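Local atomic coordinates of putative metal binding protein (Coccidioides immitis, PDB entry 3CVG), a protein that has no established function but belongs to the periplasmic binding protein superfamily and probably binds a small ligand, possibly a metal ion. Residues 86-89 against 90-94; 131-134 against 135-139; 203-206 against 207-211. All coordinates share one frame; numbering follows the deposited sequence.

In the fold
Followed from the N terminus, the three contacts come in series, each a local contact between residues three to five apart along the chain, so none closes a long loop and none nests in or crosses another. Contact 1 forms the end of helix 83-91, whose Glu86 and Ser89 lie on strand 234-241 while Ile94 beyond the turn packs on helix 63-71. Contact 2 ends helix 125-138 before strand 147-149, its centre about 40 Å from that of contact 1. Contact 3 starts the short helix 205-208 straight from strand 200-204, which pairs with strand 100-111. Contacts 1 and 3 lie on opposite sides of the chain's centre. Together they illustrate how local polar bonds start and stop helices.

Contact 1. Residues 86-89 against 90-94; sequences ERIS and IKHGI
Ile94 N donates to Ser89 O over 2.9 Å, reaching back five residues across the end of helix 83-91. The last regular helical bonds lie just before it, among them His92 N to Ile88 O at 3.0 Å. That same carbonyl oxygen lies over one face of the His92 imidazole, 3.2 Å from CD2. Ile88 and His92 run side by side in the same direction, and the CG2 branch of the isoleucine presses close to the ring, with CG2 3.2 Å from His92 NE2.

One turn back, Glu86 O accepts two bonds, from Ile90 N and from the hydroxyl of Ser89. With chi1 at 73°, Ser89 folds its OG back toward the preceding turn and places it 2.6 Å from Glu86 O. Ser95 OG is a further partner of this hydroxyl. Beyond this shell, Glu86 OE2 is held by Thr80 OG1 and Ser82 N, while Ile94 packs on Ile67 and Leu70 of helix 63-71. The turn is completed by Gly93, whose N donates to Ile90 O at 2.9 Å and whose phi is positive (83°). Together with the Ile94 N to Ser89 O bond, this makes the helix end a Schellman motif.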
loop_
_atom_site.group_PDB
_atom_site.type_symbol
_atom_site.label_atom_id
_atom_site.label_comp_id
_atom_site.label_asym_id
_atom_site.label_seq_id
_atom_site.Cartn_x
_atom_site.Cartn_y
_atom_site.Cartn_z
ATOM N N GLU A 86 -5.910 -12.950 0.237
ATOM C CA GLU A 86 -7.317 -12.756 0.563
ATOM C C GLU A 86 -8.098 -14.013 0.172
ATOM O O GLU A 86 -8.844 -14.561 0.981
ATOM C CB GLU A 86 -7.850 -11.514 -0.168
ATOM C CG GLU A 86 -7.455 -10.195 0.511
ATOM C CD GLU A 86 -7.280 -9.033 -0.460
ATOM O OE1 GLU A 86 -7.949 -9.019 -1.520
ATOM O OE2 GLU A 86 -6.478 -8.118 -0.154
ATOM N N ARG A 87 -7.910 -14.475 -1.063
ATOM C CA ARG A 87 -8.585 -15.680 -1.549
ATOM C C ARG A 87 -8.315 -16.890 -0.657
ATOM O O ARG A 87 -9.222 -17.675 -0.369
ATOM C CB ARG A 87 -8.135 -16.019 -2.976
ATOM C CG ARG A 87 -8.633 -17.386 -3.466
ATOM C CD ARG A 87 -8.152 -17.704 -4.876
ATOM N NE ARG A 87 -6.733 -18.049 -4.936
ATOM C CZ ARG A 87 -6.208 -19.165 -4.437
ATOM N NH1 ARG A 87 -6.980 -20.059 -3.830
ATOM N NH2 ARG A 87 -4.906 -19.386 -4.549
ATOM N N ILE A 88 -7.068 -17.041 -0.225
ATOM C CA ILE A 88 -6.697 -18.166 0.618
ATOM C C ILE A 88 -7.292 -18.063 2.018
ATOM O O ILE A 88 -7.680 -19.074 2.602
ATOM C CB ILE A 88 -5.158 -18.307 0.702
ATOM C CG1 ILE A 88 -4.608 -18.621 -0.694
ATOM C CG2 ILE A 88 -4.776 -19.416 1.693
ATOM C CD1 ILE A 88 -3.095 -18.782 -0.761
ATOM N N SER A 89 -7.379 -16.849 2.556
ATOM C CA SER A 89 -7.950 -16.663 3.888
ATOM C C SER A 89 -9.413 -17.114 3.880
ATOM O O SER A 89 -9.912 -17.674 4.858
ATOM C CB SER A 89 -7.873 -15.193 4.311
ATOM O OG SER A 89 -8.816 -14.401 3.606
ATOM N N ILE A 90 -10.091 -16.861 2.764
ATOM C CA ILE A 90 -11.492 -17.239 2.609
ATOM C C ILE A 90 -11.618 -18.750 2.424
ATOM O O ILE A 90 -12.529 -19.377 2.970
ATOM C CB ILE A 90 -12.126 -16.507 1.398
ATOM C CG1 ILE A 90 -12.336 -15.031 1.753
ATOM C CG2 ILE A 90 -13.450 -17.166 0.999
ATOM C CD1 ILE A 90 -12.765 -14.183 0.586
ATOM N N LYS A 91 -10.702 -19.333 1.660
ATOM C CA LYS A 91 -10.727 -20.769 1.426
ATOM C C LYS A 91 -10.542 -21.504 2.751
ATOM O O LYS A 91 -11.060 -22.605 2.935
ATOM C CB LYS A 91 -9.618 -21.175 0.457
ATOM C CG LYS A 91 -9.607 -22.662 0.114
ATOM C CD LYS A 91 -8.364 -23.046 -0.674
ATOM C CE LYS A 91 -8.424 -24.501 -1.130
ATOM N NZ LYS A 91 -7.196 -24.900 -1.880
ATOM N N HIS A 92 -9.808 -20.885 3.671
ATOM C CA HIS A 92 -9.553 -21.476 4.986
ATOM C C HIS A 92 -10.709 -21.244 5.954
ATOM O O HIS A 92 -10.725 -21.806 7.048
ATOM C CB HIS A 92 -8.280 -20.891 5.620
ATOM C CG HIS A 92 -7.012 -21.284 4.929
ATOM N ND1 HIS A 92 -6.821 -22.527 4.364
ATOM C CD2 HIS A 92 -5.841 -20.616 4.771
ATOM C CE1 HIS A 92 -5.590 -22.610 3.891
ATOM N NE2 HIS A 92 -4.975 -21.465 4.127
ATOM N N GLY A 93 -11.662 -20.408 5.558
ATOM C CA GLY A 93 -12.790 -20.118 6.424
ATOM C C GLY A 93 -12.455 -19.049 7.450
ATOM O O GLY A 93 -13.217 -18.810 8.390
ATOM N N ILE A 94 -11.300 -18.412 7.278
ATOM C CA ILE A 94 -10.871 -17.347 8.182
ATOM C C ILE A 94 -11.665 -16.086 7.883
ATOM O O ILE A 94 -11.996 -15.312 8.789
ATOM C CB ILE A 94 -9.372 -17.009 8.000
ATOM C CG1 ILE A 94 -8.507 -18.082 8.664
ATOM C CG2 ILE A 94 -9.068 -15.633 8.589
ATOM C CD1 ILE A 94 -7.017 -17.890 8.435
#

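Contact 2. Residues 131-134 against 135-139; sequences KMHD and AAEAG
The imidazole of His133 is held in two ways at once, by the aliphatic part of Glu137 over one face and by the carboxylate of Asp134 at its edge. The setting is the C-terminal turn of helix 125-138, where a step of four residues sets Glu137 above His133. Glu137 CG sits 3.9 Å from the centroid of the His133 ring, 22° off its normal, a CH-pi contact displaced toward the CE1 and NE2 rim. A chi1 of 169° turns the ring away from the backbone N and lets its end reach the next turn. Glu137 bends at chi2, and its carboxylate plane lies 20° from the ring plane; OE2 goes on to bond Trp179 NE1.

Beneath the side chains the backbone bonds are regular, with Glu137 N reaching His133 O at 2.8 Å and Ala136 N reaching Met132 O at 2.7 Å. Gly139 leaves the helix with positive phi, its N still donating to Ala135 O at 3.1 Å. The rotation of the ring is set in part by a nearly straight bond in its own plane: His133 ND1 meets Asp134 OD1 at 2.8 Å on the anti side, somewhat out of the carboxylate plane.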
loop_
_atom_site.group_PDB
_atom_site.type_symbol
_atom_site.label_atom_id
_atom_site.label_comp_id
_atom_site.label_asym_id
_atom_site.label_seq_id
_atom_site.Cartn_x
_atom_site.Cartn_y
_atom_site.Cartn_z
ATOM N N LYS A 131 16.833 -2.557 -17.108
ATOM C CA LYS A 131 17.827 -1.519 -17.364
ATOM C C LYS A 131 18.630 -1.172 -16.105
ATOM O O LYS A 131 19.854 -1.031 -16.162
ATOM C CB LYS A 131 17.132 -0.261 -17.901
ATOM C CG LYS A 131 17.950 0.520 -18.915
ATOM C CD LYS A 131 17.066 1.522 -19.651
ATOM C CE LYS A 131 17.805 2.211 -20.786
ATOM N NZ LYS A 131 16.876 3.040 -21.610
HETATM N N MSE A 132 17.947 -1.015 -14.974
HETATM C CA MSE A 132 18.640 -0.707 -13.728
HETATM C C MSE A 132 19.624 -1.821 -13.388
HETATM O O MSE A 132 20.774 -1.555 -13.041
HETATM C CB MSE A 132 17.643 -0.534 -12.571
HETATM C CG MSE A 132 16.950 0.838 -12.518
HETATM SE SE MSE A 132 15.757 1.074 -10.981
HETATM C CE MSE A 132 17.003 0.623 -9.577
ATOM N N HIS A 133 19.170 -3.064 -13.493
ATOM C CA HIS A 133 20.017 -4.212 -13.189
ATOM C C HIS A 133 21.329 -4.195 -13.972
ATOM O O HIS A 133 22.404 -4.262 -13.381
ATOM C CB HIS A 133 19.276 -5.528 -13.469
ATOM C CG HIS A 133 20.158 -6.737 -13.441
ATOM N ND1 HIS A 133 20.897 -7.146 -14.532
ATOM C CD2 HIS A 133 20.445 -7.614 -12.446
ATOM C CE1 HIS A 133 21.597 -8.220 -14.212
ATOM N NE2 HIS A 133 21.342 -8.524 -12.954
ATOM N N ASP A 134 21.231 -4.094 -15.293
ATOM C CA ASP A 134 22.418 -4.092 -16.142
ATOM C C ASP A 134 23.336 -2.905 -15.846
ATOM O O ASP A 134 24.563 -3.051 -15.802
ATOM C CB ASP A 134 22.006 -4.096 -17.618
ATOM C CG ASP A 134 21.135 -5.290 -17.979
ATOM O OD1 ASP A 134 21.072 -6.261 -17.187
ATOM O OD2 ASP A 134 20.516 -5.268 -19.063
ATOM N N ALA A 135 22.747 -1.734 -15.630
ATOM C CA ALA A 135 23.539 -0.543 -15.328
ATOM C C ALA A 135 24.177 -0.673 -13.947
ATOM O O ALA A 135 25.286 -0.202 -13.720
ATOM C CB ALA A 135 22.663 0.706 -15.382
ATOM N N ALA A 136 23.469 -1.302 -13.016
ATOM C CA ALA A 136 24.015 -1.471 -11.679
ATOM C C ALA A 136 25.162 -2.474 -11.762
ATOM O O ALA A 136 26.204 -2.298 -11.135
ATOM C CB ALA A 136 22.932 -1.966 -10.722
ATOM N N GLU A 137 24.968 -3.526 -12.547
ATOM C CA GLU A 137 26.003 -4.531 -12.718
ATOM C C GLU A 137 27.246 -3.930 -13.371
ATOM O O GLU A 137 28.361 -4.312 -13.041
ATOM C CB GLU A 137 25.462 -5.697 -13.541
ATOM C CG GLU A 137 24.551 -6.596 -12.734
ATOM C CD GLU A 137 25.309 -7.317 -11.642
ATOM O OE1 GLU A 137 26.155 -8.165 -11.992
ATOM O OE2 GLU A 137 25.078 -7.034 -10.448
ATOM N N ALA A 138 27.055 -2.984 -14.288
ATOM C CA ALA A 138 28.187 -2.323 -14.950
ATOM C C ALA A 138 28.945 -1.475 -13.922
ATOM O O ALA A 138 30.159 -1.290 -14.025
ATOM C CB ALA A 138 27.693 -1.444 -16.091
ATOM N N GLY A 139 28.206 -0.958 -12.943
ATOM C CA GLY A 139 28.785 -0.157 -11.874
ATOM C C GLY A 139 29.737 0.960 -12.258
ATOM O O GLY A 139 30.540 1.399 -11.428
#

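Contact 3. Residues 203-206 against 207-211; sequences TDYG and TYLSI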
loop_
_atom_site.group_PDB
_atom_site.type_symbol
_atom_site.label_atom_id
_atom_site.label_comp_id
_atom_site.label_asym_id
_atom_site.label_seq_id
_atom_site.Cartn_x
_atom_site.Cartn_y
_atom_site.Cartn_z
ATOM N N THR A 203 8.128 3.244 -4.116
ATOM C CA THR A 203 7.491 3.884 -2.976
ATOM C C THR A 203 6.004 4.002 -3.335
ATOM O O THR A 203 5.564 3.444 -4.342
ATOM C CB THR A 203 8.117 5.296 -2.711
ATOM O OG1 THR A 203 7.535 5.881 -1.540
ATOM C CG2 THR A 203 7.887 6.228 -3.898
ATOM N N ASP A 204 5.226 4.704 -2.523
ATOM C CA ASP A 204 3.809 4.843 -2.844
ATOM C C ASP A 204 3.416 6.311 -2.913
ATOM O O ASP A 204 4.099 7.173 -2.354
ATOM C CB ASP A 204 2.937 4.101 -1.824
ATOM C CG ASP A 204 3.109 4.624 -0.418
ATOM O OD1 ASP A 204 4.116 4.283 0.240
ATOM O OD2 ASP A 204 2.238 5.388 0.035
ATOM N N TYR A 205 2.311 6.586 -3.600
ATOM C CA TYR A 205 1.838 7.950 -3.773
ATOM C C TYR A 205 1.689 8.739 -2.477
ATOM O O TYR A 205 2.133 9.884 -2.401
ATOM C CB TYR A 205 0.503 7.950 -4.529
ATOM C CG TYR A 205 0.073 9.323 -5.012
ATOM C CD1 TYR A 205 0.973 10.168 -5.665
ATOM C CD2 TYR A 205 -1.245 9.762 -4.846
ATOM C CE1 TYR A 205 0.573 11.418 -6.142
ATOM C CE2 TYR A 205 -1.658 11.005 -5.323
ATOM C CZ TYR A 205 -0.748 11.827 -5.965
ATOM O OH TYR A 205 -1.144 13.058 -6.416
ATOM N N GLY A 206 1.069 8.126 -1.469
ATOM C CA GLY A 206 0.853 8.790 -0.189
ATOM C C GLY A 206 2.125 9.190 0.538
ATOM O O GLY A 206 2.194 10.256 1.162
ATOM N N THR A 207 3.133 8.326 0.475
ATOM C CA THR A 207 4.414 8.602 1.113
ATOM C C THR A 207 5.055 9.787 0.392
ATOM O O THR A 207 5.608 10.689 1.022
ATOM C CB THR A 207 5.338 7.373 1.019
ATOM O OG1 THR A 207 4.718 6.269 1.689
ATOM C CG2 THR A 207 6.696 7.661 1.664
ATOM N N TYR A 208 4.966 9.775 -0.934
ATOM C CA TYR A 208 5.504 10.846 -1.765
ATOM C C TYR A 208 4.916 12.207 -1.362
ATOM O O TYR A 208 5.639 13.210 -1.237
ATOM C CB TYR A 208 5.175 10.564 -3.236
ATOM C CG TYR A 208 5.477 11.700 -4.181
ATOM C CD1 TYR A 208 6.791 12.117 -4.412
ATOM C CD2 TYR A 208 4.448 12.366 -4.848
ATOM C CE1 TYR A 208 7.073 13.167 -5.277
ATOM C CE2 TYR A 208 4.720 13.427 -5.723
ATOM C CZ TYR A 208 6.034 13.816 -5.933
ATOM O OH TYR A 208 6.310 14.852 -6.795
ATOM N N LEU A 209 3.601 12.240 -1.167
ATOM C CA LEU A 209 2.928 13.478 -0.793
ATOM C C LEU A 209 3.236 13.868 0.640
ATOM O O LEU A 209 2.879 14.961 1.080
ATOM C CB LEU A 209 1.411 13.333 -0.971
ATOM C CG LEU A 209 0.959 13.071 -2.412
ATOM C CD1 LEU A 209 -0.533 12.720 -2.434
ATOM C CD2 LEU A 209 1.246 14.290 -3.269
ATOM N N SER A 210 3.916 12.982 1.363
ATOM C CA SER A 210 4.260 13.244 2.752
ATOM C C SER A 210 5.636 13.879 2.946
ATOM O O SER A 210 5.907 14.414 4.009
ATOM C CB SER A 210 4.210 11.947 3.568
ATOM O OG SER A 210 2.909 11.396 3.592
ATOM N N ILE A 211 6.507 13.807 1.942
ATOM C CA ILE A 211 7.842 14.371 2.103
ATOM C C ILE A 211 7.906 15.838 1.696
ATOM O O ILE A 211 7.078 16.322 0.921
ATOM C CB ILE A 211 8.910 13.557 1.316
ATOM C CG1 ILE A 211 8.609 13.593 -0.179
ATOM C CG2 ILE A 211 8.947 12.113 1.827
ATOM C CD1 ILE A 211 9.681 12.962 -1.036
#
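Asp204 and Thr207 meet in an N-cap: the aspartate stands at the end of strand 200-204, right before helix 205-208, and its side chain takes up an N-H of the first turn.

Polar bonds come first. Thr207 N donates to Asp204 OD2 at 3.1 Å, approaching from well above the carboxylate plane. The threonine hydroxyl gives a second, short bond to the other oxygen, with OG1 2.5 Å from Asp204 OD1, on the syn side but clearly tilted out of the carboxylate plane. Both rely on the aspartate chi1 of 61°, which tucks CG between the backbone N and the carbonyl carbon and turns the carboxylate toward the helix start. The N-H groups of the first turn may favour the charged carboxylate, though the helix is short. The Asp204 side chain lies about 5 Å from a bound calcium ion, too far for direct ligation. In the backbone, Tyr208 N bonds Asp204 O and Leu209 N bonds Tyr205 O, the latter at 3.0 Å. A type I turn then runs from Tyr208 to Ile211.

Aromatic and apolar contacts gather on Tyr205. Leu209 CD1 lies over one face of its ring in a CH-pi contact, 3.7 Å from the centroid and 20° off the normal. Tyr208 adds a looser touch, its CD2 4.2 Å from Tyr205 CD1. Outside the turn, Tyr205 makes a cation-pi pair with Lys224, and Tyr208 makes one with Arg216.

At the far end a hydroxyl reaches back to the helix: Ser210 OG donates to Gly206 O at 2.8 Å.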